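Local structure of protein (GYP1P) (Saccharomyces cerevisiae, 1FKM) at residues Q62-E67 with T178-T183; P139-F144 with T172-D177; G48-P51 with R56-G59; V42-I47 with L145-P150. The protein stimulates GTP hydrolysis by Ypt/Rab GTPases, chiefly Ypt1 and Ypt7, through its TBC domain, which supplies an arginine finger and a glutamine finger in trans. All coordinates share one frame; numbering follows the deposited sequence.

In the fold
From the N terminus, helix 39-46 runs into a loop that folds back on the start of helix 57-74, so interaction 3 closes first, a short turn within the wide loop that interaction 4 completes at residues 145-150. Helix 57-74 then meets helix 168-186 in interaction 1, before which helix 133-145 has packed on the same partner; interaction 2 therefore lies within the loop of interaction 1. Interaction 4 crosses both interactions 1 and 2 along the chain. Asp177 joins them in space: its carboxylate receives Tyr49 of the 48-51 loop, Lys44 of helix 39-46 and Arg65 of helix 57-74, tying these parts of the all-helical TBC domain together.

Interaction 1: residues Q62-E67 with T178-T183; sequences QRKRKE and TFWCLT
The indole of Trp180 lies between Lys64 on one face and Phe179 on the other. CE of Lys64 stands above the first face, and its NZ sits 3.4 Å from the centroid of the six-membered ring, only 8° off the ring normal, a cation-pi contact reinforced by a CH-pi contact from CE. The second face takes CE2 of Phe179, offset toward the rim. At the edge, Glu67 brings OE2 to 3.2 Å from CH2 of Trp180, its carboxylate plane turned 56° from the indole. Bends at chi2 and chi3 curl the lysine chain over the ring. The same turn of helix serves the indole nitrogen: NE1 of Trp180 donates to the backbone O of Lys64 at 2.9 Å, reaching it from above the carbonyl plane. This polar atom of a buried ring is thus satisfied by main chain. Between the two side chains of helix 57-74 that touch the ring, Lys64 NZ and Glu67 OE1 form a salt bridge at 3.3 Å whose hydrogen bond is weak, and which would help keep the ammonium over the indole. Arg123 of helix 107-123 also touches Trp180. The arrangement is helix-to-helix packing in the all-helical TBC domain, with one tryptophan of helix 168-186 set against a single turn of helix 57-74, away from the two catalytic fingers.

Interaction 2: residues P139-F144 with T172-D177; sequences PFFETF and TDLEAD
Leu174 fills the tight part of this contact, its two methyls divided between two phenylalanines of the facing helix. CD1 presses against CB of Phe144 at 3.4 Å and also lies 3.6 Å from the carbonyl C of that residue, so it meets the base of the side chain and the main chain rather than the ring. CD2 meets the Phe141 ring obliquely, 3.7 Å from CE1, with the leucine and the phenylalanine crossing at about a right angle. Phe141 reaches it because its CG is turned anti to the backbone N (chi1 -175°), which carries the ring across to a leucine that its CB does not face. One turn further along helix 168-186 the packing is looser: the ring of Phe144 offers an edge to Asp177, with CE2 3.8 Å from the backbone O and CD2 4.1 Å from CB. The carboxylate of Asp177, its plane 81° from that ring, is engaged beyond the two segments, by Tyr49 OH at OD1 and by Lys44 and Arg65 at OD2. The buried acid is therefore gripped by one hydroxyl and two cations, which should favour its ionised form. On the same helix, Thr172 and Asp173 lie toward the more exposed side, where Asp173 pairs with Arg69. The segment axes pass 9.8 Å apart at 138°, running in broadly opposite directions but well off antiparallel, and helices 133-145 and 168-186 pack here through Leu174, Phe141 and Phe144 in the interior of the all-helical TBC domain.

Interaction 3: residues G48-P51 with R56-G59; sequences GYLP and RQEG
Gln57, in the first turn of helix 57-74, closes a short helix-loop-helix connection of the TBC domain by meeting Leu50 and Pro51 of the loop that follows helix 39-46. That loop opens with a Schellman motif at Gly48, whose positive phi (86°) closes the preceding helix. Van der Waals contacts make up most of the join. CG of the Pro51 ring lies 3.8 Å from CA of Gln57 and 3.9 Å from CG of the same residue, and it also approaches the backbone O of Arg56. Leu50 crosses the glutamine at about a right angle, its CG and CD2 both near the amide nitrogen and its CD1 4.0 Å from CG of Gln57. The rings of Tyr49 and Phe60 meet edge-to-face. The polar part is a single bond, made possible by a glutamine chain that stays extended beyond CG (chi2 -175°) and lays its amide beside Leu50. NE2 of Gln57 donates to the backbone O of Pro51 at 3.0 Å, with an N-H...O angle of 170° and the acceptor almost in the amide plane.

Interaction 4: residues V42-I47 with L145-P150; sequences VWKLLI and LTEYLP
Lys44 of helix 39-46 and Glu147 of the loop after helix 133-145 are joined directly by a salt bridge and through two bridging waters. The 145-150 segment begins with Leu145, the last residue of helix 133-145, whose side chain packs on Leu174 of helix 168-186 and on Tyr165 and Met166. At Thr146, OG1 bonds to the backbone O of Thr143. Glu147 follows, and its CG, anti to the backbone N (chi1 -163°), starts an extended chain that takes the carboxylate toward the lysine. OE1 lies 3.5 Å from NZ of Lys44, a long salt bridge. Water 1 accepts from NZ of Lys44 at 2.9 Å and donates to OE1 of Glu147 at 2.6 Å. Water 2 accepts from the same NZ at 2.8 Å and donates to the other oxygen, OE2 of Glu147, also at 2.8 Å. A water-bridged ion pair of this kind links two parts of the all-helical TBC domain that lie about a hundred residues apart. The ammonium has a closer charged partner in Asp177 of helix 168-186 and also makes a cation-pi contact with Phe144; Glu147, which is exposed, is its longer-range second acid, bridged by the two waters. Tyr148 then turns to helix 168-186, where it touches Gln170 and Asp173, and Leu149 packs on Tyr165 as the loop runs on toward Pro150.

Interaction 1: residues Q62-E67 with T178-T183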
loop_
_atom_site.group_PDB
_atom_site.type_symbol
_atom_site.label_atom_id
_atom_site.label_comp_id
_atom_site.label_asym_id
_atom_site.label_seq_id
_atom_site.Cartn_x
_atom_site.Cartn_y
_atom_site.Cartn_z
ATOM N N GLN A 62 11.565 19.942 5.386
ATOM C CA GLN A 62 11.869 21.072 4.517
ATOM C C GLN A 62 12.802 20.626 3.399
ATOM O O GLN A 62 12.574 20.931 2.230
ATOM C CB GLN A 62 12.524 22.210 5.307
ATOM C CG GLN A 62 11.616 22.867 6.323
ATOM C CD GLN A 62 12.317 23.966 7.104
ATOM O OE1 GLN A 62 13.420 23.771 7.620
ATOM N NE2 GLN A 62 11.675 25.124 7.205
ATOM N N ARG A 63 13.845 19.887 3.758
ATOM C CA ARG A 63 14.810 19.411 2.776
ATOM C C ARG A 63 14.225 18.385 1.810
ATOM O O ARG A 63 14.496 18.431 0.609
ATOM C CB ARG A 63 16.040 18.828 3.482
ATOM C CG ARG A 63 16.828 19.878 4.265
ATOM C CD ARG A 63 18.149 19.358 4.824
ATOM N NE ARG A 63 17.990 18.445 5.956
ATOM C CZ ARG A 63 17.849 17.128 5.850
ATOM N NH1 ARG A 63 17.849 16.550 4.655
ATOM N NH2 ARG A 63 17.720 16.387 6.944
ATOM N N LYS A 64 13.421 17.458 2.323
ATOM C CA LYS A 64 12.825 16.439 1.461
ATOM C C LYS A 64 11.781 17.025 0.518
ATOM O O LYS A 64 11.702 16.637 -0.644
ATOM C CB LYS A 64 12.189 15.328 2.307
ATOM C CG LYS A 64 13.179 14.585 3.182
ATOM C CD LYS A 64 14.348 14.029 2.372
ATOM C CE LYS A 64 13.907 12.962 1.385
ATOM N NZ LYS A 64 15.062 12.355 0.655
ATOM N N ARG A 65 10.976 17.951 1.026
ATOM C CA ARG A 65 9.939 18.578 0.221
ATOM C C ARG A 65 10.558 19.495 -0.824
ATOM O O ARG A 65 10.053 19.608 -1.940
ATOM C CB ARG A 65 8.963 19.329 1.129
ATOM C CG ARG A 65 8.135 18.366 1.984
ATOM C CD ARG A 65 7.323 19.061 3.061
ATOM N NE ARG A 65 6.469 18.111 3.773
ATOM C CZ ARG A 65 5.776 18.404 4.868
ATOM N NH1 ARG A 65 5.839 19.625 5.381
ATOM N NH2 ARG A 65 5.011 17.482 5.444
ATOM N N LYS A 66 11.666 20.135 -0.468
ATOM C CA LYS A 66 12.364 21.004 -1.405
ATOM C C LYS A 66 13.021 20.143 -2.487
ATOM O O LYS A 66 13.052 20.519 -3.662
ATOM C CB LYS A 66 13.433 21.819 -0.674
ATOM C CG LYS A 66 14.215 22.765 -1.574
ATOM C CD LYS A 66 15.260 23.537 -0.781
ATOM C CE LYS A 66 16.071 24.450 -1.686
ATOM N NZ LYS A 66 16.819 23.675 -2.715
ATOM N N GLU A 67 13.543 18.984 -2.089
ATOM C CA GLU A 67 14.192 18.070 -3.031
ATOM C C GLU A 67 13.185 17.554 -4.058
ATOM O O GLU A 67 13.498 17.415 -5.243
ATOM C CB GLU A 67 14.809 16.882 -2.286
ATOM C CG GLU A 67 15.812 16.095 -3.112
ATOM C CD GLU A 67 16.295 14.836 -2.415
ATOM O OE1 GLU A 67 16.310 14.807 -1.167
ATOM O OE2 GLU A 67 16.676 13.877 -3.120
ATOM N N THR A 178 4.191 11.712 -0.083
ATOM C CA THR A 178 3.663 10.520 -0.732
ATOM C C THR A 178 4.752 9.869 -1.582
ATOM O O THR A 178 4.966 8.653 -1.524
ATOM C CB THR A 178 2.444 10.886 -1.612
ATOM O OG1 THR A 178 1.429 11.479 -0.787
ATOM C CG2 THR A 178 1.867 9.642 -2.286
ATOM N N PHE A 179 5.445 10.688 -2.365
ATOM C CA PHE A 179 6.529 10.220 -3.232
ATOM C C PHE A 179 7.659 9.516 -2.470
ATOM O O PHE A 179 8.092 8.418 -2.845
ATOM C CB PHE A 179 7.120 11.403 -4.004
ATOM C CG PHE A 179 8.422 11.091 -4.678
ATOM C CD1 PHE A 179 8.457 10.307 -5.826
ATOM C CD2 PHE A 179 9.627 11.549 -4.137
ATOM C CE1 PHE A 179 9.673 9.977 -6.430
ATOM C CE2 PHE A 179 10.849 11.224 -4.734
ATOM C CZ PHE A 179 10.873 10.436 -5.880
ATOM N N TRP A 180 8.157 10.154 -1.417
ATOM C CA TRP A 180 9.248 9.558 -0.646
ATOM C C TRP A 180 8.816 8.286 0.085
ATOM O O TRP A 180 9.619 7.366 0.270
ATOM C CB TRP A 180 9.811 10.563 0.367
ATOM C CG TRP A 180 10.533 11.714 -0.269
ATOM C CD1 TRP A 180 10.180 13.028 -0.219
ATOM C CD2 TRP A 180 11.732 11.647 -1.055
ATOM N NE1 TRP A 180 11.083 13.788 -0.924
ATOM C CE2 TRP A 180 12.047 12.966 -1.446
ATOM C CE3 TRP A 180 12.571 10.601 -1.463
ATOM C CZ2 TRP A 180 13.168 13.272 -2.228
ATOM C CZ3 TRP A 180 13.691 10.908 -2.243
ATOM C CH2 TRP A 180 13.974 12.234 -2.614
ATOM N N CYS A 181 7.561 8.236 0.520
ATOM C CA CYS A 181 7.078 7.043 1.207
ATOM C C CYS A 181 6.822 5.927 0.204
ATOM O O CYS A 181 7.083 4.758 0.496
ATOM C CB CYS A 181 5.821 7.361 2.021
ATOM S SG CYS A 181 6.204 8.394 3.480
ATOM N N LEU A 182 6.322 6.277 -0.979
ATOM C CA LEU A 182 6.100 5.274 -2.019
ATOM C C LEU A 182 7.470 4.700 -2.359
ATOM O O LEU A 182 7.629 3.493 -2.553
ATOM C CB LEU A 182 5.515 5.908 -3.287
ATOM C CG LEU A 182 5.456 4.992 -4.518
ATOM C CD1 LEU A 182 4.489 3.841 -4.253
ATOM C CD2 LEU A 182 5.016 5.787 -5.736
ATOM N N THR A 183 8.461 5.585 -2.433
ATOM C CA THR A 183 9.819 5.172 -2.758
ATOM C C THR A 183 10.354 4.194 -1.713
ATOM O O THR A 183 10.926 3.159 -2.062
ATOM C CB THR A 183 10.755 6.401 -2.875
ATOM O OG1 THR A 183 10.328 7.215 -3.979
ATOM C CG2 THR A 183 12.205 5.966 -3.113
#

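Interaction 2: residues P139-F144 with T172-D177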
loop_
_atom_site.group_PDB
_atom_site.type_symbol
_atom_site.label_atom_id
_atom_site.label_comp_id
_atom_site.label_asym_id
_atom_site.label_seq_id
_atom_site.Cartn_x
_atom_site.Cartn_y
_atom_site.Cartn_z
ATOM N N PRO A 139 -2.999 4.404 -1.203
ATOM C CA PRO A 139 -3.257 4.350 0.245
ATOM C C PRO A 139 -2.451 5.423 0.981
ATOM O O PRO A 139 -2.917 6.000 1.968
ATOM C CB PRO A 139 -2.823 2.933 0.630
ATOM C CG PRO A 139 -3.123 2.149 -0.631
ATOM C CD PRO A 139 -2.600 3.080 -1.711
ATOM N N PHE A 140 -1.234 5.679 0.500
ATOM C CA PHE A 140 -0.372 6.703 1.092
ATOM C C PHE A 140 -0.971 8.080 0.833
ATOM O O PHE A 140 -1.101 8.890 1.749
ATOM C CB PHE A 140 1.024 6.682 0.455
ATOM C CG PHE A 140 1.914 5.584 0.958
ATOM C CD1 PHE A 140 2.139 5.421 2.319
ATOM C CD2 PHE A 140 2.545 4.724 0.066
ATOM C CE1 PHE A 140 2.981 4.418 2.787
ATOM C CE2 PHE A 140 3.390 3.717 0.524
ATOM C CZ PHE A 140 3.608 3.564 1.884
ATOM N N PHE A 141 -1.310 8.331 -0.431
ATOM C CA PHE A 141 -1.867 9.619 -0.847
ATOM C C PHE A 141 -3.100 9.966 -0.037
ATOM O O PHE A 141 -3.185 11.043 0.547
ATOM C CB PHE A 141 -2.237 9.599 -2.341
ATOM C CG PHE A 141 -2.716 10.927 -2.864
ATOM C CD1 PHE A 141 -1.813 11.952 -3.131
ATOM C CD2 PHE A 141 -4.073 11.169 -3.045
ATOM C CE1 PHE A 141 -2.254 13.201 -3.567
ATOM C CE2 PHE A 141 -4.525 12.418 -3.482
ATOM C CZ PHE A 141 -3.619 13.433 -3.741
ATOM N N GLU A 142 -4.049 9.041 -0.013
ATOM C CA GLU A 142 -5.306 9.229 0.701
ATOM C C GLU A 142 -5.119 9.405 2.209
ATOM O O GLU A 142 -5.718 10.292 2.809
ATOM C CB GLU A 142 -6.225 8.042 0.402
ATOM C CG GLU A 142 -7.538 8.059 1.123
ATOM C CD GLU A 142 -8.508 7.042 0.551
ATOM O OE1 GLU A 142 -8.416 6.732 -0.663
ATOM O OE2 GLU A 142 -9.366 6.569 1.316
ATOM N N THR A 143 -4.290 8.566 2.822
ATOM C CA THR A 143 -4.040 8.674 4.257
ATOM C C THR A 143 -3.327 9.982 4.617
ATOM O O THR A 143 -3.679 10.654 5.595
ATOM C CB THR A 143 -3.201 7.480 4.751
ATOM O OG1 THR A 143 -3.935 6.271 4.527
ATOM C CG2 THR A 143 -2.892 7.610 6.235
ATOM N N PHE A 144 -2.325 10.361 3.834
ATOM C CA PHE A 144 -1.612 11.602 4.116
ATOM C C PHE A 144 -2.515 12.817 3.908
ATOM O O PHE A 144 -2.327 13.856 4.538
ATOM C CB PHE A 144 -0.365 11.694 3.239
ATOM C CG PHE A 144 0.676 10.670 3.576
ATOM C CD1 PHE A 144 0.534 9.860 4.702
ATOM C CD2 PHE A 144 1.799 10.506 2.770
ATOM C CE1 PHE A 144 1.494 8.898 5.020
ATOM C CE2 PHE A 144 2.759 9.551 3.079
ATOM C CZ PHE A 144 2.607 8.744 4.205
ATOM N N THR A 172 1.700 20.271 -2.813
ATOM C CA THR A 172 3.032 19.862 -3.239
ATOM C C THR A 172 3.759 19.173 -2.081
ATOM O O THR A 172 4.513 18.224 -2.300
ATOM C CB THR A 172 3.865 21.066 -3.744
ATOM O OG1 THR A 172 3.195 21.667 -4.859
ATOM C CG2 THR A 172 5.247 20.610 -4.201
ATOM N N ASP A 173 3.537 19.649 -0.857
ATOM C CA ASP A 173 4.150 19.021 0.319
ATOM C C ASP A 173 3.600 17.597 0.444
ATOM O O ASP A 173 4.332 16.666 0.754
ATOM C CB ASP A 173 3.807 19.769 1.609
ATOM C CG ASP A 173 4.478 21.124 1.707
ATOM O OD1 ASP A 173 5.509 21.344 1.034
ATOM O OD2 ASP A 173 3.975 21.966 2.482
ATOM N N LEU A 174 2.295 17.455 0.223
ATOM C CA LEU A 174 1.617 16.160 0.285
ATOM C C LEU A 174 2.213 15.229 -0.772
ATOM O O LEU A 174 2.488 14.054 -0.506
ATOM C CB LEU A 174 0.114 16.346 0.034
ATOM C CG LEU A 174 -0.710 15.068 -0.207
ATOM C CD1 LEU A 174 -0.753 14.239 1.067
ATOM C CD2 LEU A 174 -2.113 15.434 -0.654
ATOM N N GLU A 175 2.408 15.771 -1.974
ATOM C CA GLU A 175 2.985 15.022 -3.083
ATOM C C GLU A 175 4.372 14.504 -2.723
ATOM O O GLU A 175 4.707 13.356 -2.994
ATOM C CB GLU A 175 3.094 15.912 -4.331
ATOM C CG GLU A 175 1.801 16.049 -5.127
ATOM C CD GLU A 175 1.928 17.029 -6.284
ATOM O OE1 GLU A 175 3.014 17.105 -6.904
ATOM O OE2 GLU A 175 0.932 17.714 -6.585
ATOM N N ALA A 176 5.179 15.371 -2.122
ATOM C CA ALA A 176 6.536 15.007 -1.730
ATOM C C ALA A 176 6.535 13.871 -0.698
ATOM O O ALA A 176 7.253 12.877 -0.851
ATOM C CB ALA A 176 7.251 16.235 -1.165
ATOM N N ASP A 177 5.728 14.016 0.348
ATOM C CA ASP A 177 5.661 12.985 1.379
ATOM C C ASP A 177 5.211 11.656 0.769
ATOM O O ASP A 177 5.776 10.609 1.070
ATOM C CB ASP A 177 4.687 13.381 2.490
ATOM C CG ASP A 177 5.162 14.590 3.290
ATOM O OD1 ASP A 177 6.307 15.056 3.078
ATOM O OD2 ASP A 177 4.384 15.067 4.147
#

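Interaction 3: residues G48-P51 with R56-G59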
loop_
_atom_site.group_PDB
_atom_site.type_symbol
_atom_site.label_atom_id
_atom_site.label_comp_id
_atom_site.label_asym_id
_atom_site.label_seq_id
_atom_site.Cartn_x
_atom_site.Cartn_y
_atom_site.Cartn_z
ATOM N N GLY A 48 10.029 4.696 7.852
ATOM C CA GLY A 48 11.374 5.249 7.864
ATOM C C GLY A 48 11.551 6.578 7.155
ATOM O O GLY A 48 12.651 6.912 6.715
ATOM N N TYR A 49 10.473 7.344 7.037
ATOM C CA TYR A 49 10.546 8.633 6.371
ATOM C C TYR A 49 10.778 9.712 7.418
ATOM O O TYR A 49 11.820 10.362 7.432
ATOM C CB TYR A 49 9.248 8.900 5.597
ATOM C CG TYR A 49 9.167 10.268 4.950
ATOM C CD1 TYR A 49 10.144 10.703 4.056
ATOM C CD2 TYR A 49 8.076 11.107 5.195
ATOM C CE1 TYR A 49 10.030 11.940 3.411
ATOM C CE2 TYR A 49 7.954 12.340 4.557
ATOM C CZ TYR A 49 8.930 12.747 3.667
ATOM O OH TYR A 49 8.781 13.951 3.018
ATOM N N LEU A 50 9.810 9.888 8.306
ATOM C CA LEU A 50 9.924 10.881 9.360
ATOM C C LEU A 50 10.914 10.392 10.420
ATOM O O LEU A 50 10.807 9.268 10.910
ATOM C CB LEU A 50 8.555 11.119 9.997
ATOM C CG LEU A 50 8.371 12.354 10.880
ATOM C CD1 LEU A 50 8.540 13.630 10.043
ATOM C CD2 LEU A 50 6.989 12.320 11.496
ATOM N N PRO A 51 11.909 11.224 10.773
ATOM C CA PRO A 51 12.876 10.791 11.790
ATOM C C PRO A 51 12.237 10.681 13.175
ATOM O O PRO A 51 11.358 11.464 13.522
ATOM C CB PRO A 51 13.967 11.867 11.717
ATOM C CG PRO A 51 13.240 13.076 11.217
ATOM C CD PRO A 51 12.307 12.509 10.171
ATOM N N ARG A 56 14.620 16.833 14.733
ATOM C CA ARG A 56 15.150 16.782 13.372
ATOM C C ARG A 56 14.078 16.733 12.286
ATOM O O ARG A 56 14.391 16.797 11.093
ATOM C CB ARG A 56 16.062 15.564 13.214
ATOM C CG ARG A 56 17.294 15.598 14.098
ATOM C CD ARG A 56 18.191 14.395 13.869
ATOM N NE ARG A 56 19.446 14.535 14.601
ATOM C CZ ARG A 56 20.450 13.670 14.547
ATOM N NH1 ARG A 56 20.357 12.583 13.790
ATOM N NH2 ARG A 56 21.555 13.893 15.247
ATOM N N GLN A 57 12.819 16.635 12.695
ATOM C CA GLN A 57 11.717 16.535 11.740
ATOM C C GLN A 57 11.483 17.759 10.858
ATOM O O GLN A 57 11.366 17.631 9.637
ATOM C CB GLN A 57 10.424 16.179 12.475
ATOM C CG GLN A 57 10.510 14.889 13.273
ATOM C CD GLN A 57 9.180 14.494 13.883
ATOM O OE1 GLN A 57 8.283 15.324 14.028
ATOM N NE2 GLN A 57 9.052 13.230 14.258
ATOM N N GLU A 58 11.409 18.939 11.464
ATOM C CA GLU A 58 11.171 20.159 10.700
ATOM C C GLU A 58 12.170 20.334 9.562
ATOM O O GLU A 58 11.785 20.562 8.413
ATOM C CB GLU A 58 11.240 21.393 11.603
ATOM C CG GLU A 58 11.000 22.691 10.844
ATOM C CD GLU A 58 11.380 23.920 11.640
ATOM O OE1 GLU A 58 12.571 24.053 11.990
ATOM O OE2 GLU A 58 10.488 24.753 11.911
ATOM N N GLY A 59 13.453 20.235 9.893
ATOM C CA GLY A 59 14.485 20.392 8.890
ATOM C C GLY A 59 14.449 19.274 7.870
ATOM O O GLY A 59 14.668 19.501 6.679
#

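Interaction 4: residues V42-I47 with L145-P150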
loop_
_atom_site.group_PDB
_atom_site.type_symbol
_atom_site.label_atom_id
_atom_site.label_comp_id
_atom_site.label_asym_id
_atom_site.label_seq_id
_atom_site.Cartn_x
_atom_site.Cartn_y
_atom_site.Cartn_z
ATOM N N VAL A 42 2.237 8.340 12.152
ATOM C CA VAL A 42 2.720 6.992 12.435
ATOM C C VAL A 42 3.180 6.239 11.196
ATOM O O VAL A 42 4.192 5.547 11.243
ATOM C CB VAL A 42 1.652 6.161 13.192
ATOM C CG1 VAL A 42 2.180 4.755 13.467
ATOM C CG2 VAL A 42 1.308 6.852 14.512
ATOM N N TRP A 43 2.451 6.359 10.088
ATOM C CA TRP A 43 2.871 5.684 8.866
ATOM C C TRP A 43 4.233 6.219 8.403
ATOM O O TRP A 43 5.096 5.455 7.972
ATOM C CB TRP A 43 1.838 5.886 7.756
ATOM C CG TRP A 43 0.711 4.901 7.782
ATOM C CD1 TRP A 43 0.204 4.245 8.879
ATOM C CD2 TRP A 43 -0.097 4.501 6.667
ATOM N NE1 TRP A 43 -0.874 3.465 8.506
ATOM C CE2 TRP A 43 -1.078 3.605 7.157
ATOM C CE3 TRP A 43 -0.087 4.815 5.299
ATOM C CZ2 TRP A 43 -2.038 3.022 6.329
ATOM C CZ3 TRP A 43 -1.050 4.231 4.471
ATOM C CH2 TRP A 43 -2.007 3.348 4.991
ATOM N N LYS A 44 4.422 7.530 8.487
ATOM C CA LYS A 44 5.691 8.126 8.066
ATOM C C LYS A 44 6.835 7.681 8.971
ATOM O O LYS A 44 7.960 7.482 8.505
ATOM C CB LYS A 44 5.577 9.648 8.042
ATOM C CG LYS A 44 4.573 10.150 7.002
ATOM C CD LYS A 44 4.405 11.661 7.050
ATOM C CE LYS A 44 3.227 12.109 6.177
ATOM N NZ LYS A 44 2.963 13.572 6.297
ATOM N N LEU A 45 6.550 7.504 10.257
ATOM C CA LEU A 45 7.578 7.052 11.194
ATOM C C LEU A 45 7.917 5.579 10.958
ATOM O O LEU A 45 9.085 5.204 10.907
ATOM C CB LEU A 45 7.111 7.237 12.644
ATOM C CG LEU A 45 7.062 8.665 13.205
ATOM C CD1 LEU A 45 6.274 8.679 14.512
ATOM C CD2 LEU A 45 8.489 9.175 13.420
ATOM N N LEU A 46 6.894 4.745 10.791
ATOM C CA LEU A 46 7.126 3.316 10.593
ATOM C C LEU A 46 7.835 2.952 9.295
ATOM O O LEU A 46 8.622 2.007 9.259
ATOM C CB LEU A 46 5.802 2.549 10.678
ATOM C CG LEU A 46 5.115 2.562 12.047
ATOM C CD1 LEU A 46 3.745 1.885 11.946
ATOM C CD2 LEU A 46 6.002 1.853 13.071
ATOM N N ILE A 47 7.567 3.696 8.229
ATOM C CA ILE A 47 8.186 3.394 6.944
ATOM C C ILE A 47 9.610 3.953 6.835
ATOM O O ILE A 47 10.313 3.707 5.851
ATOM C CB ILE A 47 7.306 3.911 5.771
ATOM C CG1 ILE A 47 7.663 3.152 4.491
ATOM C CG2 ILE A 47 7.488 5.418 5.587
ATOM C CD1 ILE A 47 6.745 3.449 3.334
ATOM N N LEU A 145 -3.500 12.677 3.027
ATOM C CA LEU A 145 -4.450 13.754 2.757
ATOM C C LEU A 145 -5.288 14.053 3.997
ATOM O O LEU A 145 -5.655 15.198 4.226
ATOM C CB LEU A 145 -5.419 13.359 1.637
ATOM C CG LEU A 145 -5.365 13.979 0.242
ATOM C CD1 LEU A 145 -6.535 13.425 -0.571
ATOM C CD2 LEU A 145 -5.455 15.500 0.319
ATOM N N THR A 146 -5.596 13.027 4.792
ATOM C CA THR A 146 -6.440 13.228 5.969
ATOM C C THR A 146 -5.852 14.186 6.989
ATOM O O THR A 146 -6.583 14.774 7.777
ATOM C CB THR A 146 -6.796 11.888 6.690
ATOM O OG1 THR A 146 -5.615 11.284 7.235
ATOM C CG2 THR A 146 -7.462 10.922 5.714
ATOM N N GLU A 147 -4.536 14.346 6.974
ATOM C CA GLU A 147 -3.885 15.250 7.915
ATOM C C GLU A 147 -4.265 16.709 7.652
ATOM O O GLU A 147 -4.109 17.558 8.525
ATOM C CB GLU A 147 -2.365 15.106 7.823
ATOM C CG GLU A 147 -1.632 15.691 9.015
ATOM C CD GLU A 147 -0.135 15.467 8.952
ATOM O OE1 GLU A 147 0.423 15.429 7.836
ATOM O OE2 GLU A 147 0.486 15.339 10.025
ATOM N N TYR A 148 -4.756 16.999 6.450
ATOM C CA TYR A 148 -5.134 18.371 6.082
ATOM C C TYR A 148 -6.611 18.693 6.296
ATOM O O TYR A 148 -7.056 19.814 6.029
ATOM C CB TYR A 148 -4.757 18.639 4.622
ATOM C CG TYR A 148 -3.268 18.612 4.382
ATOM C CD1 TYR A 148 -2.494 19.764 4.542
ATOM C CD2 TYR A 148 -2.624 17.429 4.035
ATOM C CE1 TYR A 148 -1.114 19.734 4.360
ATOM C CE2 TYR A 148 -1.244 17.389 3.854
ATOM C CZ TYR A 148 -0.498 18.542 4.017
ATOM O OH TYR A 148 0.864 18.497 3.843
ATOM N N LEU A 149 -7.366 17.707 6.765
ATOM C CA LEU A 149 -8.790 17.870 7.030
ATOM C C LEU A 149 -9.012 17.920 8.531
ATOM O O LEU A 149 -8.178 17.445 9.301
ATOM C CB LEU A 149 -9.577 16.671 6.491
ATOM C CG LEU A 149 -9.853 16.530 4.997
ATOM C CD1 LEU A 149 -10.428 15.154 4.714
ATOM C CD2 LEU A 149 -10.818 17.618 4.565
ATOM N N PRO A 150 -10.136 18.513 8.968
ATOM C CA PRO A 150 -10.410 18.567 10.407
ATOM C C PRO A 150 -10.588 17.104 10.817
ATOM O O PRO A 150 -11.143 16.312 10.052
ATOM C CB PRO A 150 -11.729 19.340 10.479
ATOM C CG PRO A 150 -11.669 20.235 9.272
ATOM C CD PRO A 150 -11.124 19.302 8.210
HETATM O O HOH W 1 0.239 14.323 5.480
HETATM O O HOH W 2 2.772 14.079 9.071
#